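Local coordinates for nitrate transport protein (Xanthomonas axonopodis pv. citri, PDB 3KSX) that probably binds alkanesulfonates in the periplasm and delivers them to an ABC importer, and is captured here in complex with the sulfonate buffer MOPS, at residues A286-A291 against P301-V306; A98-V103 against F213-R218. One frame throughout, in Å; residues are numbered along the deposited sequence.

Interaction 1 (A286-A291 against P301-V306); sequences AQQATA and PKRVLV
Gln288 of helix 281-296 reads the backbone of segment 301-306, extended through its middle, with its side-chain amide, so that the chain leaving this helix is tied back along the helix it has just left. Both ends of the amide are used. OE1 accepts from Val306 N at 2.8 Å in an almost straight bond (178°), while NE2 donates a hydrogen bond to Val304 O at 2.9 Å, the acceptor lying close to the amide plane. The glutamine side chain, its CG anti to the backbone N, bends at chi2 (54°), which brings the amide round to the passing backbone, and glutamine suits the place because it offers a donor and an acceptor side by side. NE2 also bonds to Asp292, which forms a salt bridge with Arg303 as well. Beside this polar grip lies an apolar patch: Val306 sets both methyls against Gln287 CG, with CG2 3.7 Å away, and small Ala291 lets Val304 approach to 4.1 Å between the two CB atoms. One water donates to Ala291 O and Lys302 O and weakly accepts from Val304 N. A segment without regular secondary structure thus has its peptide groups satisfied in part by one side chain, and the paired bonds should fix the rotation of that amide.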
loop_
_atom_site.group_PDB
_atom_site.type_symbol
_atom_site.label_atom_id
_atom_site.label_comp_id
_atom_site.label_asym_id
_atom_site.label_seq_id
_atom_site.Cartn_x
_atom_site.Cartn_y
_atom_site.Cartn_z
ATOM N N ALA A 286 -5.316 -2.275 -16.053
ATOM C CA ALA A 286 -4.570 -1.126 -15.451
ATOM C C ALA A 286 -3.245 -1.619 -14.852
ATOM O O ALA A 286 -2.167 -1.067 -15.121
ATOM C CB ALA A 286 -5.482 -0.373 -14.390
ATOM N N GLN A 287 -3.341 -2.767 -14.169
ATOM C CA GLN A 287 -2.230 -3.404 -13.538
ATOM C C GLN A 287 -1.249 -3.874 -14.601
ATOM O O GLN A 287 -0.071 -3.614 -14.493
ATOM C CB GLN A 287 -2.711 -4.565 -12.638
ATOM C CG GLN A 287 -1.549 -5.274 -11.811
ATOM C CD GLN A 287 -0.912 -4.362 -10.770
ATOM O OE1 GLN A 287 -1.311 -3.189 -10.602
ATOM N NE2 GLN A 287 0.015 -4.917 -9.986
ATOM N N GLN A 288 -1.710 -4.514 -15.688
ATOM C CA GLN A 288 -0.739 -4.831 -16.756
ATOM C C GLN A 288 -0.077 -3.588 -17.410
ATOM O O GLN A 288 1.121 -3.582 -17.783
ATOM C CB GLN A 288 -1.512 -5.585 -17.861
ATOM C CG GLN A 288 -0.591 -6.200 -18.961
ATOM C CD GLN A 288 0.479 -7.083 -18.409
ATOM O OE1 GLN A 288 0.175 -8.133 -17.817
ATOM N NE2 GLN A 288 1.759 -6.701 -18.603
ATOM N N ALA A 289 -0.849 -2.511 -17.578
ATOM C CA ALA A 289 -0.304 -1.268 -18.146
ATOM C C ALA A 289 0.839 -0.715 -17.258
ATOM O O ALA A 289 1.877 -0.270 -17.785
ATOM C CB ALA A 289 -1.414 -0.262 -18.309
ATOM N N THR A 290 0.687 -0.829 -15.924
ATOM C CA THR A 290 1.725 -0.391 -15.007
ATOM C C THR A 290 2.948 -1.300 -15.168
ATOM O O THR A 290 4.021 -0.812 -15.253
ATOM C CB THR A 290 1.204 -0.413 -13.569
ATOM O OG1 THR A 290 0.052 0.458 -13.472
ATOM C CG2 THR A 290 2.290 0.001 -12.607
ATOM N N ALA A 291 2.745 -2.611 -15.293
ATOM C CA ALA A 291 3.850 -3.564 -15.495
ATOM C C ALA A 291 4.584 -3.132 -16.799
ATOM O O ALA A 291 5.829 -3.131 -16.872
ATOM C CB ALA A 291 3.203 -5.006 -15.652
ATOM N N PRO A 301 13.264 -5.827 -14.589
ATOM C CA PRO A 301 14.066 -6.570 -15.535
ATOM C C PRO A 301 13.235 -7.315 -16.589
ATOM O O PRO A 301 13.569 -7.202 -17.772
ATOM C CB PRO A 301 14.899 -7.497 -14.644
ATOM C CG PRO A 301 14.178 -7.633 -13.409
ATOM C CD PRO A 301 13.312 -6.409 -13.239
ATOM N N LYS A 302 12.170 -8.021 -16.173
ATOM C CA LYS A 302 11.270 -8.796 -17.064
ATOM C C LYS A 302 10.071 -7.940 -17.420
ATOM O O LYS A 302 9.650 -7.108 -16.591
ATOM C CB LYS A 302 10.689 -10.016 -16.311
ATOM C CG LYS A 302 11.640 -11.051 -15.685
ATOM C CD LYS A 302 12.928 -11.259 -16.499
ATOM C CE LYS A 302 14.187 -10.827 -15.679
ATOM N NZ LYS A 302 15.342 -10.289 -16.482
ATOM N N ARG A 303 9.452 -8.135 -18.594
ATOM C CA ARG A 303 8.018 -7.737 -18.695
ATOM C C ARG A 303 7.265 -8.757 -17.774
ATOM O O ARG A 303 7.668 -9.965 -17.692
ATOM C CB ARG A 303 7.465 -7.677 -20.146
ATOM C CG ARG A 303 6.126 -6.820 -20.247
ATOM C CD ARG A 303 5.003 -7.529 -20.973
ATOM N NE ARG A 303 4.771 -7.014 -22.337
ATOM C CZ ARG A 303 3.561 -6.694 -22.832
ATOM N NH1 ARG A 303 2.464 -6.845 -22.068
ATOM N NH2 ARG A 303 3.445 -6.240 -24.103
ATOM N N VAL A 304 6.275 -8.276 -17.014
ATOM C CA VAL A 304 5.531 -9.113 -16.080
ATOM C C VAL A 304 4.181 -9.322 -16.724
ATOM O O VAL A 304 3.619 -8.373 -17.233
ATOM C CB VAL A 304 5.335 -8.428 -14.705
ATOM C CG1 VAL A 304 4.199 -9.123 -13.906
ATOM C CG2 VAL A 304 6.669 -8.435 -13.931
ATOM N N LEU A 305 3.669 -10.537 -16.669
ATOM C CA LEU A 305 2.287 -10.855 -17.134
ATOM C C LEU A 305 1.371 -11.007 -15.958
ATOM O O LEU A 305 1.476 -11.953 -15.138
ATOM C CB LEU A 305 2.278 -12.104 -18.017
ATOM C CG LEU A 305 3.083 -11.771 -19.275
ATOM C CD1 LEU A 305 3.560 -13.105 -19.912
ATOM C CD2 LEU A 305 2.250 -10.912 -20.209
ATOM N N VAL A 306 0.456 -10.066 -15.864
ATOM C CA VAL A 306 -0.432 -10.043 -14.687
ATOM C C VAL A 306 -1.574 -11.085 -14.741
ATOM O O VAL A 306 -1.891 -11.737 -13.708
ATOM C CB VAL A 306 -1.052 -8.601 -14.546
ATOM C CG1 VAL A 306 -2.170 -8.649 -13.487
ATOM C CG2 VAL A 306 0.056 -7.540 -14.235
HETATM O O HOH W 1 7.067 -5.559 -16.084
#

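Interaction 2 (A98-V103 against F213-R218); sequences ADLLYV and FFLSSR
Tyr102 and Phe213 meet edge to face, on two antiparallel strands that run next to each other in the mixed sheet. The CD2 edge of the tyrosine rests over the phenylalanine ring, CD2 lying 3.6 Å from Phe213 CG, with the planes at 88°. Leu215, the non-hydrogen-bonded partner of Tyr102, lays its CD1 methyl over one face of the tyrosine ring in a CH-pi contact, 4.1 Å from the centroid. Tyr102 CG stands beside its own backbone N (chi1 -68°), as does Leu215 CG, and the two side chains run alongside each other in the same direction. The phenol OH reaches beyond the apolar cluster to bond with Gln94, which makes tyrosine apt here.

Leu101 and Ser216 form the hydrogen-bonded pair, Leu101 N to Ser216 O being 2.9 Å, and on their side of the sheet the slim serine lets Val103 CG1 come within 3.6 Å of Ser216 CB. At the surface end, Arg218 is extended through chi2 and then turns at chi3 (-61°). Its NE makes a salt bridge with Asp99 OD1 at 3.2 Å, meeting the carboxylate from above its plane, while Leu101 CD2 lies over one face of the guanidinium, toward its rim.

Strand 212-217 lies between 82-86 and the outer strand 100-106, where Tyr102 also has backbone bonds with Ala309 and Trp311. Helices 68-76 and 88-95 pack beside Leu100, Leu215 and Tyr102, whereas Trp311 and helix 225-244 lie against Val103, and Ser217 caps the helix that follows.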
loop_
_atom_site.group_PDB
_atom_site.type_symbol
_atom_site.label_atom_id
_atom_site.label_comp_id
_atom_site.label_asym_id
_atom_site.label_seq_id
_atom_site.Cartn_x
_atom_site.Cartn_y
_atom_site.Cartn_z
ATOM N N ALA A 98 8.232 -14.730 -8.177
ATOM C CA ALA A 98 7.279 -15.160 -7.128
ATOM C C ALA A 98 6.022 -15.722 -7.793
ATOM O O ALA A 98 5.586 -15.170 -8.778
ATOM C CB ALA A 98 6.886 -13.968 -6.213
ATOM N N ASP A 99 5.399 -16.737 -7.194
ATOM C CA ASP A 99 4.238 -17.416 -7.757
ATOM C C ASP A 99 2.986 -17.078 -6.971
ATOM O O ASP A 99 2.306 -17.958 -6.393
ATOM C CB ASP A 99 4.447 -18.937 -7.698
ATOM C CG ASP A 99 3.492 -19.702 -8.624
ATOM O OD1 ASP A 99 2.918 -19.078 -9.533
ATOM O OD2 ASP A 99 3.311 -20.938 -8.429
ATOM N N LEU A 100 2.699 -15.801 -6.919
ATOM C CA LEU A 100 1.595 -15.312 -6.126
ATOM C C LEU A 100 0.322 -15.261 -6.934
ATOM O O LEU A 100 0.371 -15.295 -8.167
ATOM C CB LEU A 100 1.995 -13.903 -5.630
ATOM C CG LEU A 100 2.410 -12.878 -6.691
ATOM C CD1 LEU A 100 1.119 -12.199 -7.200
ATOM C CD2 LEU A 100 3.191 -11.790 -5.925
ATOM N N LEU A 101 -0.825 -15.117 -6.246
ATOM C CA LEU A 101 -2.047 -14.808 -6.898
ATOM C C LEU A 101 -2.561 -13.445 -6.395
ATOM O O LEU A 101 -2.340 -13.126 -5.239
ATOM C CB LEU A 101 -3.087 -15.906 -6.534
ATOM C CG LEU A 101 -2.905 -17.261 -7.186
ATOM C CD1 LEU A 101 -3.984 -18.202 -6.556
ATOM C CD2 LEU A 101 -3.030 -17.210 -8.730
ATOM N N TYR A 102 -3.267 -12.698 -7.252
ATOM C CA TYR A 102 -4.051 -11.515 -6.839
ATOM C C TYR A 102 -5.411 -12.072 -6.519
ATOM O O TYR A 102 -6.019 -12.632 -7.407
ATOM C CB TYR A 102 -4.192 -10.574 -8.038
ATOM C CG TYR A 102 -2.915 -9.917 -8.498
ATOM C CD1 TYR A 102 -1.994 -10.612 -9.310
ATOM C CD2 TYR A 102 -2.651 -8.601 -8.165
ATOM C CE1 TYR A 102 -0.790 -9.960 -9.814
ATOM C CE2 TYR A 102 -1.502 -7.946 -8.635
ATOM C CZ TYR A 102 -0.559 -8.627 -9.413
ATOM O OH TYR A 102 0.585 -7.954 -9.899
ATOM N N VAL A 103 -5.947 -11.865 -5.306
ATOM C CA VAL A 103 -7.186 -12.527 -4.923
ATOM C C VAL A 103 -8.236 -11.437 -4.534
ATOM O O VAL A 103 -9.421 -11.707 -4.279
ATOM C CB VAL A 103 -6.938 -13.564 -3.745
ATOM C CG1 VAL A 103 -5.889 -14.640 -4.198
ATOM C CG2 VAL A 103 -6.430 -12.779 -2.425
ATOM N N PHE A 213 -3.870 -4.375 -3.611
ATOM C CA PHE A 213 -4.311 -5.747 -3.821
ATOM C C PHE A 213 -4.199 -6.562 -2.547
ATOM O O PHE A 213 -3.363 -6.204 -1.693
ATOM C CB PHE A 213 -3.501 -6.376 -4.984
ATOM C CG PHE A 213 -3.752 -5.725 -6.309
ATOM C CD1 PHE A 213 -4.978 -5.917 -6.945
ATOM C CD2 PHE A 213 -2.848 -4.861 -6.878
ATOM C CE1 PHE A 213 -5.237 -5.327 -8.149
ATOM C CE2 PHE A 213 -3.116 -4.231 -8.093
ATOM C CZ PHE A 213 -4.353 -4.462 -8.715
ATOM N N PHE A 214 -5.050 -7.586 -2.396
ATOM C CA PHE A 214 -4.743 -8.722 -1.533
ATOM C C PHE A 214 -4.047 -9.826 -2.360
ATOM O O PHE A 214 -4.524 -10.139 -3.448
ATOM C CB PHE A 214 -5.995 -9.166 -0.799
ATOM C CG PHE A 214 -6.152 -8.438 0.470
ATOM C CD1 PHE A 214 -6.685 -7.124 0.472
ATOM C CD2 PHE A 214 -5.627 -8.968 1.656
ATOM C CE1 PHE A 214 -6.761 -6.366 1.712
ATOM C CE2 PHE A 214 -5.706 -8.274 2.844
ATOM C CZ PHE A 214 -6.250 -6.961 2.882
ATOM N N LEU A 215 -2.866 -10.271 -1.910
ATOM C CA LEU A 215 -2.004 -11.287 -2.535
ATOM C C LEU A 215 -2.085 -12.580 -1.695
ATOM O O LEU A 215 -2.188 -12.569 -0.472
ATOM C CB LEU A 215 -0.526 -10.838 -2.704
ATOM C CG LEU A 215 -0.250 -9.657 -3.683
ATOM C CD1 LEU A 215 -1.206 -9.698 -4.939
ATOM C CD2 LEU A 215 -0.475 -8.301 -2.966
ATOM N N SER A 216 -2.004 -13.704 -2.363
ATOM C CA SER A 216 -2.012 -14.963 -1.619
ATOM C C SER A 216 -0.969 -15.866 -2.232
ATOM O O SER A 216 -0.540 -15.693 -3.431
ATOM C CB SER A 216 -3.391 -15.616 -1.760
ATOM O OG SER A 216 -3.489 -16.852 -1.044
ATOM N N SER A 217 -0.582 -16.862 -1.434
ATOM C CA SER A 217 0.135 -18.020 -1.871
ATOM C C SER A 217 -0.763 -18.747 -2.880
ATOM O O SER A 217 -1.980 -18.841 -2.662
ATOM C CB SER A 217 0.379 -18.911 -0.608
ATOM O OG SER A 217 0.425 -20.303 -0.910
ATOM N N ARG A 218 -0.232 -19.169 -4.017
ATOM C CA ARG A 218 -1.027 -19.987 -4.954
ATOM C C ARG A 218 -1.505 -21.340 -4.308
ATOM O O ARG A 218 -2.696 -21.738 -4.453
ATOM C CB ARG A 218 -0.233 -20.256 -6.226
ATOM C CG ARG A 218 -0.949 -21.266 -7.159
ATOM C CD ARG A 218 -0.172 -21.523 -8.437
ATOM N NE ARG A 218 0.026 -20.314 -9.246
ATOM C CZ ARG A 218 -0.783 -19.887 -10.220
ATOM N NH1 ARG A 218 -1.876 -20.575 -10.532
ATOM N NH2 ARG A 218 -0.487 -18.768 -10.908
HETATM O O HOH W 2 3.129 -18.686 -4.160
#

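Interaction 2 is largely buried and joins two strands of one sheet, whereas interaction 1 is partly buried and fastens a loop to a helix near the surface. Their chemistry follows: regular backbone pairing with aromatic and aliphatic packing in 98-103 and 213-218, against a side-chain amide standing in for a backbone partner in 286-291 and 301-306. Charged groups sit at the exposed margins of both. The two contacts touch directly, since Gln287 NE2, which also donates to Asp87 O, lies 3.1 Å from Tyr102 OH, a probable hydrogen bond, and Val306 CG1 packs on the same tyrosine ring. Helix 88-95 borders both, so helix 281-296 and the sheet share a common neighbour.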